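Amorpha-4,11-diene synthase (Artemisia annua, PDB 4GAX) probably cyclises farnesyl diphosphate to a sesquiterpene; the crystallised protein is an engineered mutant of an alpha-bisabolol synthase. Local coordinates at residues V157-M169 with L202-W215. Sequence-based numbering, arbitrary orientation.
Sequences VEGLLELYEATSM and LSTEIQRALKKPLW
Val157 begins the contact by setting CG1 3.8 Å from Ile206 CD1, with Leu202 CD2 a little farther off. Here two nearly parallel helices of the alpha-helical N-terminal terpene synthase domain pack side by side, their axes 15° apart. Leu161 follows one turn later and forks over the second helix: CD1 faces Ile206 CG1 and CD2 meets the Ala209 methyl. Tyr164 has CG anti to its backbone N (chi1 167°), which sends the ring across to the end of the partner helix. Tyr164 OH donates to Ala209 O at 2.7 Å, tilted 34° from the carbonyl plane. Leu210 CD2 lies over one face of the Tyr164 ring, a CH-pi contact. Glu165 is bent at its second torsion, and its carboxylate turns to the chain leaving the second helix. Glu165 OE1 accepts from Leu214 N at 2.8 Å, on the syn side. A water also donates to Glu165 OE1; the same water donates to Glu165 O and accepts from Trp215 N. Ser168 lies beside Trp215, with Ser168 CB 3.8 Å from Trp215 CB. Asn508 bonds both Ser168 O and Trp215 NE1, tying this end to the C-terminal part of the chain. Met169 folds back in a Met-aromatic contact: SD sits over the five-membered ring of Trp215, 3.5 Å from its centroid. Met169 CE makes a CH-pi contact over the six-membered ring of Trp215, 3.8 Å from its centroid.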
# COMPACT_ATOMS: atom_id res chain seq x y z
N VAL A 157 22.96 2.28 -18.46
CA VAL A 157 21.84 1.55 -17.87
C VAL A 157 21.29 2.18 -16.60
O VAL A 157 20.08 2.35 -16.46
CB VAL A 157 22.22 0.09 -17.57
CG1 VAL A 157 20.99 -0.68 -17.09
CG2 VAL A 157 22.81 -0.57 -18.81
N GLU A 158 22.18 2.54 -15.67
CA GLU A 158 21.72 3.08 -14.40
C GLU A 158 20.90 4.37 -14.58
O GLU A 158 19.91 4.59 -13.89
CB GLU A 158 22.88 3.33 -13.43
CG GLU A 158 22.42 3.42 -11.98
CD GLU A 158 23.49 3.98 -11.06
OE1 GLU A 158 24.63 4.21 -11.52
OE2 GLU A 158 23.19 4.19 -9.86
N GLY A 159 21.32 5.21 -15.53
CA GLY A 159 20.61 6.44 -15.81
C GLY A 159 19.28 6.16 -16.47
O GLY A 159 18.29 6.84 -16.18
N LEU A 160 19.25 5.17 -17.36
CA LEU A 160 18.03 4.81 -18.08
C LEU A 160 17.00 4.31 -17.09
O LEU A 160 15.83 4.67 -17.15
CB LEU A 160 18.29 3.70 -19.10
CG LEU A 160 18.54 4.10 -20.54
CD1 LEU A 160 18.71 2.85 -21.41
CD2 LEU A 160 17.40 4.96 -21.03
N LEU A 161 17.47 3.46 -16.18
CA LEU A 161 16.62 2.94 -15.12
C LEU A 161 16.10 4.03 -14.20
O LEU A 161 14.94 3.98 -13.80
CB LEU A 161 17.37 1.89 -14.30
CG LEU A 161 17.09 0.42 -14.62
CD1 LEU A 161 17.96 -0.44 -13.72
CD2 LEU A 161 15.60 0.12 -14.41
N GLU A 162 16.95 4.99 -13.84
CA GLU A 162 16.50 6.08 -12.97
C GLU A 162 15.41 6.89 -13.66
O GLU A 162 14.47 7.37 -13.01
CB GLU A 162 17.66 7.01 -12.57
CG GLU A 162 18.65 6.41 -11.58
CD GLU A 162 19.76 7.39 -11.18
OE1 GLU A 162 19.92 8.44 -11.86
OE2 GLU A 162 20.48 7.12 -10.19
N LEU A 163 15.54 7.06 -14.97
CA LEU A 163 14.55 7.83 -15.72
C LEU A 163 13.23 7.07 -15.79
O LEU A 163 12.15 7.65 -15.60
CB LEU A 163 15.08 8.13 -17.13
CG LEU A 163 14.08 8.76 -18.10
CD1 LEU A 163 13.57 10.13 -17.60
CD2 LEU A 163 14.74 8.90 -19.48
N TYR A 164 13.32 5.77 -16.05
CA TYR A 164 12.14 4.93 -16.08
C TYR A 164 11.39 5.03 -14.74
O TYR A 164 10.17 5.26 -14.71
CB TYR A 164 12.53 3.48 -16.38
CG TYR A 164 11.42 2.49 -16.13
CD1 TYR A 164 10.44 2.24 -17.10
CD2 TYR A 164 11.35 1.78 -14.93
CE1 TYR A 164 9.40 1.31 -16.85
CE2 TYR A 164 10.32 0.86 -14.68
CZ TYR A 164 9.35 0.63 -15.63
OH TYR A 164 8.34 -0.28 -15.37
N GLU A 165 12.12 4.90 -13.64
CA GLU A 165 11.47 4.96 -12.33
C GLU A 165 10.80 6.31 -12.10
O GLU A 165 9.71 6.37 -11.52
CB GLU A 165 12.44 4.63 -11.19
CG GLU A 165 13.09 3.24 -11.28
CD GLU A 165 12.09 2.10 -11.04
OE1 GLU A 165 10.87 2.36 -10.93
OE2 GLU A 165 12.53 0.92 -10.95
N ALA A 166 11.44 7.39 -12.55
CA ALA A 166 10.84 8.73 -12.42
C ALA A 166 9.47 8.85 -13.12
O ALA A 166 8.56 9.56 -12.64
CB ALA A 166 11.79 9.79 -12.94
N THR A 167 9.32 8.15 -14.25
CA THR A 167 8.07 8.25 -15.04
C THR A 167 6.87 7.78 -14.23
O THR A 167 5.76 8.23 -14.45
CB THR A 167 8.12 7.44 -16.36
OG1 THR A 167 8.15 6.03 -16.07
CG2 THR A 167 9.36 7.81 -17.19
N SER A 168 7.10 6.87 -13.28
CA SER A 168 6.00 6.38 -12.44
C SER A 168 5.35 7.44 -11.56
O SER A 168 4.24 7.23 -11.07
CB SER A 168 6.47 5.25 -11.53
OG SER A 168 6.93 4.19 -12.32
N MET A 169 6.04 8.57 -11.36
CA MET A 169 5.53 9.64 -10.51
C MET A 169 4.78 10.68 -11.31
O MET A 169 4.44 11.74 -10.78
CB MET A 169 6.67 10.38 -9.78
CG MET A 169 7.73 9.48 -9.19
SD MET A 169 7.10 8.46 -7.85
CE MET A 169 6.74 9.69 -6.60
N LEU A 202 21.93 -8.04 -13.31
CA LEU A 202 21.50 -6.74 -13.80
C LEU A 202 20.27 -6.90 -14.70
O LEU A 202 19.33 -6.11 -14.62
CB LEU A 202 22.63 -6.03 -14.55
CG LEU A 202 22.27 -4.64 -15.07
CD1 LEU A 202 21.82 -3.73 -13.91
CD2 LEU A 202 23.44 -4.03 -15.82
N SER A 203 20.29 -7.95 -15.53
CA SER A 203 19.12 -8.29 -16.35
C SER A 203 17.90 -8.44 -15.46
O SER A 203 16.84 -7.87 -15.73
CB SER A 203 19.35 -9.59 -17.12
OG SER A 203 20.29 -9.38 -18.15
N THR A 204 18.08 -9.18 -14.37
CA THR A 204 17.02 -9.41 -13.41
C THR A 204 16.51 -8.11 -12.80
O THR A 204 15.31 -7.90 -12.67
CB THR A 204 17.46 -10.42 -12.33
OG1 THR A 204 17.57 -11.71 -12.94
CG2 THR A 204 16.47 -10.49 -11.19
N GLU A 205 17.43 -7.23 -12.41
CA GLU A 205 17.04 -5.96 -11.82
C GLU A 205 16.28 -5.06 -12.79
O GLU A 205 15.30 -4.40 -12.40
CB GLU A 205 18.26 -5.24 -11.25
CG GLU A 205 17.93 -3.97 -10.48
CD GLU A 205 17.22 -4.25 -9.16
OE1 GLU A 205 17.11 -5.43 -8.74
OE2 GLU A 205 16.77 -3.27 -8.53
N ILE A 206 16.71 -5.01 -14.05
CA ILE A 206 15.95 -4.30 -15.08
C ILE A 206 14.56 -4.94 -15.28
O ILE A 206 13.55 -4.26 -15.33
CB ILE A 206 16.68 -4.33 -16.42
CG1 ILE A 206 18.03 -3.62 -16.29
CG2 ILE A 206 15.83 -3.70 -17.53
CD1 ILE A 206 18.95 -3.84 -17.49
N GLN A 207 14.51 -6.26 -15.38
CA GLN A 207 13.23 -6.91 -15.67
C GLN A 207 12.25 -6.80 -14.50
O GLN A 207 11.04 -6.69 -14.73
CB GLN A 207 13.44 -8.36 -16.11
CG GLN A 207 13.01 -8.64 -17.56
CD GLN A 207 11.62 -8.04 -17.94
OE1 GLN A 207 10.66 -8.06 -17.15
NE2 GLN A 207 11.53 -7.51 -19.17
N ARG A 208 12.73 -6.77 -13.26
CA ARG A 208 11.79 -6.56 -12.16
C ARG A 208 11.19 -5.16 -12.23
O ARG A 208 9.98 -5.00 -12.06
CB ARG A 208 12.39 -6.86 -10.76
CG ARG A 208 13.64 -6.08 -10.38
CD ARG A 208 14.13 -6.47 -8.96
NE ARG A 208 13.18 -6.06 -7.94
CZ ARG A 208 13.32 -5.00 -7.15
NH1 ARG A 208 14.39 -4.22 -7.20
NH2 ARG A 208 12.36 -4.72 -6.29
N ALA A 209 12.02 -4.16 -12.53
CA ALA A 209 11.53 -2.79 -12.68
C ALA A 209 10.49 -2.69 -13.80
O ALA A 209 9.45 -2.03 -13.64
CB ALA A 209 12.70 -1.85 -12.94
N LEU A 210 10.77 -3.33 -14.93
CA LEU A 210 9.83 -3.33 -16.05
C LEU A 210 8.50 -4.02 -15.71
O LEU A 210 7.43 -3.61 -16.18
CB LEU A 210 10.47 -3.99 -17.28
CG LEU A 210 11.66 -3.24 -17.89
CD1 LEU A 210 12.24 -4.01 -19.08
CD2 LEU A 210 11.26 -1.83 -18.31
N LYS A 211 8.57 -5.07 -14.90
CA LYS A 211 7.36 -5.77 -14.44
C LYS A 211 6.51 -4.87 -13.53
O LYS A 211 5.28 -4.86 -13.63
CB LYS A 211 7.73 -7.07 -13.72
CG LYS A 211 6.59 -8.08 -13.59
CD LYS A 211 7.09 -9.53 -13.79
CE LYS A 211 7.46 -9.81 -15.26
NZ LYS A 211 8.93 -9.94 -15.51
N LYS A 212 7.15 -4.13 -12.63
CA LYS A 212 6.44 -3.20 -11.76
C LYS A 212 7.40 -2.12 -11.30
O LYS A 212 8.46 -2.41 -10.71
CB LYS A 212 5.84 -3.92 -10.53
CG LYS A 212 5.11 -2.97 -9.58
CD LYS A 212 4.54 -3.70 -8.35
CE LYS A 212 3.38 -4.61 -8.70
NZ LYS A 212 2.57 -4.95 -7.48
N PRO A 213 7.06 -0.85 -11.57
CA PRO A 213 8.01 0.17 -11.17
C PRO A 213 8.07 0.34 -9.65
O PRO A 213 7.12 -0.03 -8.94
CB PRO A 213 7.47 1.43 -11.84
CG PRO A 213 6.02 1.16 -12.07
CD PRO A 213 5.89 -0.30 -12.30
N LEU A 214 9.19 0.89 -9.18
CA LEU A 214 9.48 1.06 -7.77
C LEU A 214 8.36 1.75 -6.98
O LEU A 214 7.99 1.32 -5.87
CB LEU A 214 10.78 1.87 -7.66
CG LEU A 214 11.29 2.24 -6.28
CD1 LEU A 214 11.54 0.96 -5.49
CD2 LEU A 214 12.59 3.05 -6.41
N TRP A 215 7.82 2.81 -7.57
CA TRP A 215 6.77 3.60 -6.91
C TRP A 215 5.53 2.78 -6.61
O TRP A 215 4.87 2.98 -5.59
CB TRP A 215 6.42 4.80 -7.80
CG TRP A 215 5.29 5.70 -7.31
CD1 TRP A 215 4.21 6.10 -8.04
CD2 TRP A 215 5.13 6.31 -6.01
NE1 TRP A 215 3.39 6.92 -7.28
CE2 TRP A 215 3.94 7.06 -6.04
CE3 TRP A 215 5.88 6.27 -4.82
CZ2 TRP A 215 3.47 7.78 -4.93
CZ3 TRP A 215 5.42 7.00 -3.72
CH2 TRP A 215 4.23 7.74 -3.78
O HOH W 1 9.10 4.07 -9.91